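Local coordinates for Exo-beta-1,4-mannosidase (Rhizomucor miehei, PDB 4LYP), which probably hydrolyses beta-D-mannosides, removing terminal non-reducing mannose residues in the manner of a family 5 glycoside hydrolase, and also shows transglycosylation activity, at residues 110-114 with 405-409; 352-356 with 417-421. One frame throughout, in Å; residues are numbered along the deposited sequence.

Interaction 1: 110-114 with 405-409; sequences YRMRP and YGMVW
R113 reaches across to the loop of Y405 with the contact's one direct hydrogen bond of ordinary strength. NH1 of R113 meets the carbonyl oxygen of Y405 at 2.8 Å with an N-H...O angle of 158°; the acceptor lies near the guanidinium plane, whereas the donor is tilted 32° from the carbonyl plane. With CG anti to the backbone N (chi1 -170°) and chi2 extended, CD comes beside the same oxygen, and the bend at chi3 then turns the guanidinium so that NH1 reaches it. NE is held by the carbonyl of D106, in R113's own loop, which positions the guanidinium for NH1 to cross to the Y405 loop.

The backbone of R113 is satisfied less conventionally. Its N makes a weak hydrogen bond to SD of M407 at 3.4 Å, while a water lies 2.9 Å from R113 O, placed to donate to it. That water accepts in turn from NE1 of W409 at 3.1 Å, in the plane of the indole.

Apolar groups fill in around these bonds. The cis peptide before P114 is followed by a ring whose CD sits over one face of the Y405 ring, 3.8 Å from its centroid, a CH-pi contact; the Y405 hydroxyl is hydrogen-bonded to the carbonyl of C73. CB of M112 comes to the edge of the W409 indole, 4.1 Å from CH2 of W409.

Main-chain atoms of these TIM-barrel loops are thus met by side chains and a water, without strand pairing, so side-chain placement sets how the loops lie.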
# COMPACT_ATOMS: atom_id res chain seq x y z
N TYR A 110 1.19 11.27 -14.80
CA TYR A 110 1.21 11.03 -13.36
C TYR A 110 0.68 9.65 -12.97
O TYR A 110 0.38 9.45 -11.77
CB TYR A 110 0.47 12.12 -12.55
CG TYR A 110 0.80 13.52 -12.99
CD1 TYR A 110 2.12 13.98 -13.05
CD2 TYR A 110 -0.21 14.33 -13.46
CE1 TYR A 110 2.41 15.27 -13.55
CE2 TYR A 110 0.03 15.63 -13.94
CZ TYR A 110 1.31 16.06 -14.01
OH TYR A 110 1.61 17.31 -14.52
N ARG A 111 0.59 8.67 -13.87
CA ARG A 111 0.01 7.40 -13.51
C ARG A 111 0.72 6.22 -14.15
O ARG A 111 1.41 6.29 -15.20
CB ARG A 111 -1.51 7.28 -13.80
CG ARG A 111 -1.87 7.36 -15.32
CD ARG A 111 -3.34 7.13 -15.56
NE ARG A 111 -4.12 8.23 -15.06
CZ ARG A 111 -5.45 8.37 -15.29
NH1 ARG A 111 -6.05 9.47 -14.93
NH2 ARG A 111 -6.10 7.35 -15.84
N MET A 112 0.50 5.04 -13.57
CA MET A 112 1.03 3.79 -14.06
C MET A 112 0.59 3.54 -15.47
O MET A 112 -0.58 3.68 -15.81
CB MET A 112 0.45 2.68 -13.19
CG MET A 112 0.95 2.75 -11.72
SD MET A 112 -0.19 2.02 -10.48
CE MET A 112 -0.12 0.26 -10.84
N ARG A 113 1.53 3.12 -16.31
CA ARG A 113 1.25 2.84 -17.71
C ARG A 113 2.05 1.58 -18.11
O ARG A 113 3.23 1.47 -17.76
CB ARG A 113 1.70 4.03 -18.61
CG ARG A 113 1.22 3.91 -20.05
CD ARG A 113 1.78 4.98 -20.96
NE ARG A 113 1.33 6.30 -20.60
CZ ARG A 113 2.03 7.40 -20.30
NH1 ARG A 113 3.34 7.33 -20.23
NH2 ARG A 113 1.38 8.58 -20.10
N PRO A 114 1.47 0.68 -18.89
CA PRO A 114 0.06 0.70 -19.29
C PRO A 114 -0.85 0.33 -18.09
O PRO A 114 -0.43 -0.42 -17.18
CB PRO A 114 -0.00 -0.39 -20.41
CG PRO A 114 1.11 -1.37 -20.02
CD PRO A 114 2.17 -0.55 -19.35
N TYR A 405 7.14 2.81 -22.15
CA TYR A 405 5.87 3.37 -21.65
C TYR A 405 6.09 4.58 -20.77
O TYR A 405 5.11 5.12 -20.23
CB TYR A 405 5.11 2.28 -20.88
CG TYR A 405 4.61 1.15 -21.76
CD1 TYR A 405 5.35 0.01 -21.95
CD2 TYR A 405 3.35 1.25 -22.39
CE1 TYR A 405 4.84 -1.04 -22.76
CE2 TYR A 405 2.84 0.25 -23.15
CZ TYR A 405 3.58 -0.91 -23.30
OH TYR A 405 3.03 -1.95 -24.03
N GLY A 406 7.32 5.04 -20.63
CA GLY A 406 7.55 6.19 -19.81
C GLY A 406 7.74 5.97 -18.32
O GLY A 406 7.79 6.91 -17.54
N MET A 407 7.91 4.70 -17.94
CA MET A 407 7.97 4.37 -16.50
C MET A 407 9.41 4.18 -16.05
O MET A 407 10.15 3.40 -16.66
CB MET A 407 7.20 3.07 -16.26
CG MET A 407 5.74 3.17 -16.64
SD MET A 407 4.72 4.13 -15.50
CE MET A 407 4.57 5.72 -16.32
N VAL A 408 9.75 4.82 -14.94
CA VAL A 408 10.97 4.49 -14.17
C VAL A 408 10.44 3.75 -12.96
O VAL A 408 10.05 4.34 -11.95
CB VAL A 408 11.78 5.75 -13.77
CG1 VAL A 408 13.02 5.33 -12.95
CG2 VAL A 408 12.22 6.51 -15.00
N TRP A 409 10.36 2.41 -13.08
CA TRP A 409 9.71 1.62 -12.02
C TRP A 409 10.63 1.58 -10.84
O TRP A 409 11.84 1.30 -10.94
CB TRP A 409 9.43 0.19 -12.49
CG TRP A 409 8.30 0.13 -13.52
CD1 TRP A 409 8.38 -0.37 -14.78
CD2 TRP A 409 6.92 0.51 -13.31
NE1 TRP A 409 7.15 -0.34 -15.40
CE2 TRP A 409 6.22 0.23 -14.52
CE3 TRP A 409 6.20 1.09 -12.25
CZ2 TRP A 409 4.86 0.51 -14.69
CZ3 TRP A 409 4.86 1.34 -12.43
CH2 TRP A 409 4.20 1.04 -13.61
O HOH W 1 5.49 -0.30 -17.98

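Interaction 2: 352-356 with 417-421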
# COMPACT_ATOMS: atom_id res chain seq x y z
N THR A 352 18.16 18.21 -6.64
CA THR A 352 18.39 16.92 -7.24
C THR A 352 19.12 15.96 -6.26
O THR A 352 18.88 14.75 -6.33
CB THR A 352 19.18 16.98 -8.55
OG1 THR A 352 20.50 17.39 -8.33
CG2 THR A 352 18.48 17.92 -9.52
N TYR A 353 19.99 16.47 -5.39
CA TYR A 353 20.75 15.65 -4.48
C TYR A 353 19.85 14.82 -3.60
O TYR A 353 20.18 13.66 -3.27
CB TYR A 353 21.68 16.57 -3.68
CG TYR A 353 22.44 15.91 -2.56
CD1 TYR A 353 21.85 15.79 -1.29
CD2 TYR A 353 23.73 15.39 -2.77
CE1 TYR A 353 22.51 15.23 -0.26
CE2 TYR A 353 24.39 14.76 -1.70
CZ TYR A 353 23.78 14.69 -0.48
OH TYR A 353 24.41 14.07 0.57
N LYS A 354 18.67 15.31 -3.23
CA LYS A 354 17.72 14.63 -2.37
C LYS A 354 17.32 13.31 -2.92
O LYS A 354 16.98 12.38 -2.18
CB LYS A 354 16.47 15.55 -2.21
CG LYS A 354 15.31 14.91 -1.46
CD LYS A 354 14.24 15.97 -1.23
CE LYS A 354 13.00 15.39 -0.54
NZ LYS A 354 12.01 16.49 -0.38
N TYR A 355 17.31 13.14 -4.27
CA TYR A 355 16.77 11.96 -4.92
C TYR A 355 17.85 11.04 -5.49
O TYR A 355 17.50 10.04 -6.06
CB TYR A 355 15.77 12.38 -6.03
CG TYR A 355 14.69 13.27 -5.47
CD1 TYR A 355 13.69 12.73 -4.63
CD2 TYR A 355 14.64 14.59 -5.72
CE1 TYR A 355 12.73 13.56 -4.07
CE2 TYR A 355 13.68 15.44 -5.17
CZ TYR A 355 12.73 14.93 -4.31
OH TYR A 355 11.73 15.67 -3.73
N LEU A 356 19.13 11.40 -5.31
CA LEU A 356 20.16 10.50 -5.86
C LEU A 356 20.30 9.26 -4.98
O LEU A 356 20.40 9.35 -3.75
CB LEU A 356 21.51 11.23 -5.89
CG LEU A 356 21.62 12.40 -6.91
CD1 LEU A 356 22.97 13.03 -6.75
CD2 LEU A 356 21.44 11.86 -8.33
N PRO A 417 8.46 12.51 -7.24
CA PRO A 417 9.81 12.40 -7.79
C PRO A 417 10.33 10.99 -7.68
O PRO A 417 10.27 10.34 -6.60
CB PRO A 417 10.61 13.38 -6.92
CG PRO A 417 9.57 14.36 -6.43
CD PRO A 417 8.33 13.51 -6.18
N HIS A 418 10.97 10.48 -8.72
CA HIS A 418 11.60 9.19 -8.65
C HIS A 418 12.60 9.21 -7.54
O HIS A 418 13.46 10.09 -7.47
CB HIS A 418 12.30 8.80 -9.96
CG HIS A 418 11.45 8.87 -11.16
ND1 HIS A 418 10.11 8.52 -11.23
CD2 HIS A 418 11.82 9.23 -12.45
CE1 HIS A 418 9.68 8.67 -12.50
NE2 HIS A 418 10.72 9.13 -13.23
N GLY A 419 12.61 8.18 -6.67
CA GLY A 419 13.63 8.05 -5.66
C GLY A 419 13.37 8.79 -4.38
O GLY A 419 14.23 8.78 -3.49
N TRP A 420 12.19 9.39 -4.19
CA TRP A 420 11.90 10.08 -2.94
C TRP A 420 12.02 9.15 -1.71
O TRP A 420 12.79 9.45 -0.78
CB TRP A 420 10.52 10.72 -3.02
CG TRP A 420 10.12 11.63 -1.91
CD1 TRP A 420 10.93 12.18 -0.90
CD2 TRP A 420 8.80 12.14 -1.67
NE1 TRP A 420 10.18 13.00 -0.09
CE2 TRP A 420 8.88 12.99 -0.53
CE3 TRP A 420 7.55 11.95 -2.28
CZ2 TRP A 420 7.76 13.68 -0.03
CZ3 TRP A 420 6.44 12.63 -1.76
CH2 TRP A 420 6.54 13.46 -0.67
N TYR A 421 11.27 8.06 -1.74
CA TYR A 421 11.13 7.22 -0.55
C TYR A 421 11.64 5.79 -0.81
O TYR A 421 11.76 5.02 0.16
CB TYR A 421 9.63 7.15 -0.16
CG TYR A 421 9.09 8.44 0.44
CD1 TYR A 421 9.83 9.11 1.40
CD2 TYR A 421 7.86 8.93 0.08
CE1 TYR A 421 9.29 10.24 2.06
CE2 TYR A 421 7.30 10.01 0.73
CZ TYR A 421 8.02 10.64 1.73
OH TYR A 421 7.51 11.71 2.48
O HOH W 2 14.65 11.53 -0.82
O HOH W 3 16.72 7.84 -4.74
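A type II beta turn, P417 to W420, receives the side chain of Y355 in this contact between two loops of the TIM barrel. G419, with a positive phi, occupies the third position of the turn, which is closed by W420 N to P417 O.

The aromatic and CH-pi contacts centre on Y355. CB of P417 lies over one face of its ring, 3.8 Å from the centroid, and CG of K354 covers the opposite face. The ring's CD1-CE1 edge is directed at W420 in an offset edge-to-face pair, with planes at 77° and the five-membered ring's centroid 5.8 Å away.

Polar links across the contact run through water. One water donates to the carbonyl oxygens of K354 and W420; a second does the same for those of Y355 and G419.

Charge enters from outside: E295 forms a salt bridge with NZ of K354 and accepts a hydrogen bond from NE1 of W420, which is consistent with the two side chains lying side by side; that of W420 is about 6 Å from a bound guanidine. K354 is extended throughout, CG anti to the backbone N (chi1 173°), and this carries CE of K354 to 3.7 Å from NE1 of W420.

From the N terminus, the chain first meets 110-114, in the loop between strand 95-99 and helix 125-140, and much later 352-356, between strand 333-338 and helix 362-380. Both partners follow in the single long loop between strands 386-394 and 423-424: 405-409 closes interaction 1 across 290 intervening residues, and 417-421 closes interaction 2 across 60. The segments alternate, so the two closures cross instead of nesting. That last loop therefore ties an early barrel loop and a late one together. The contact centres lie about 17 Å apart, yet the sites meet where CG2 of V408 packs 3.5 Å from NE2 of H418.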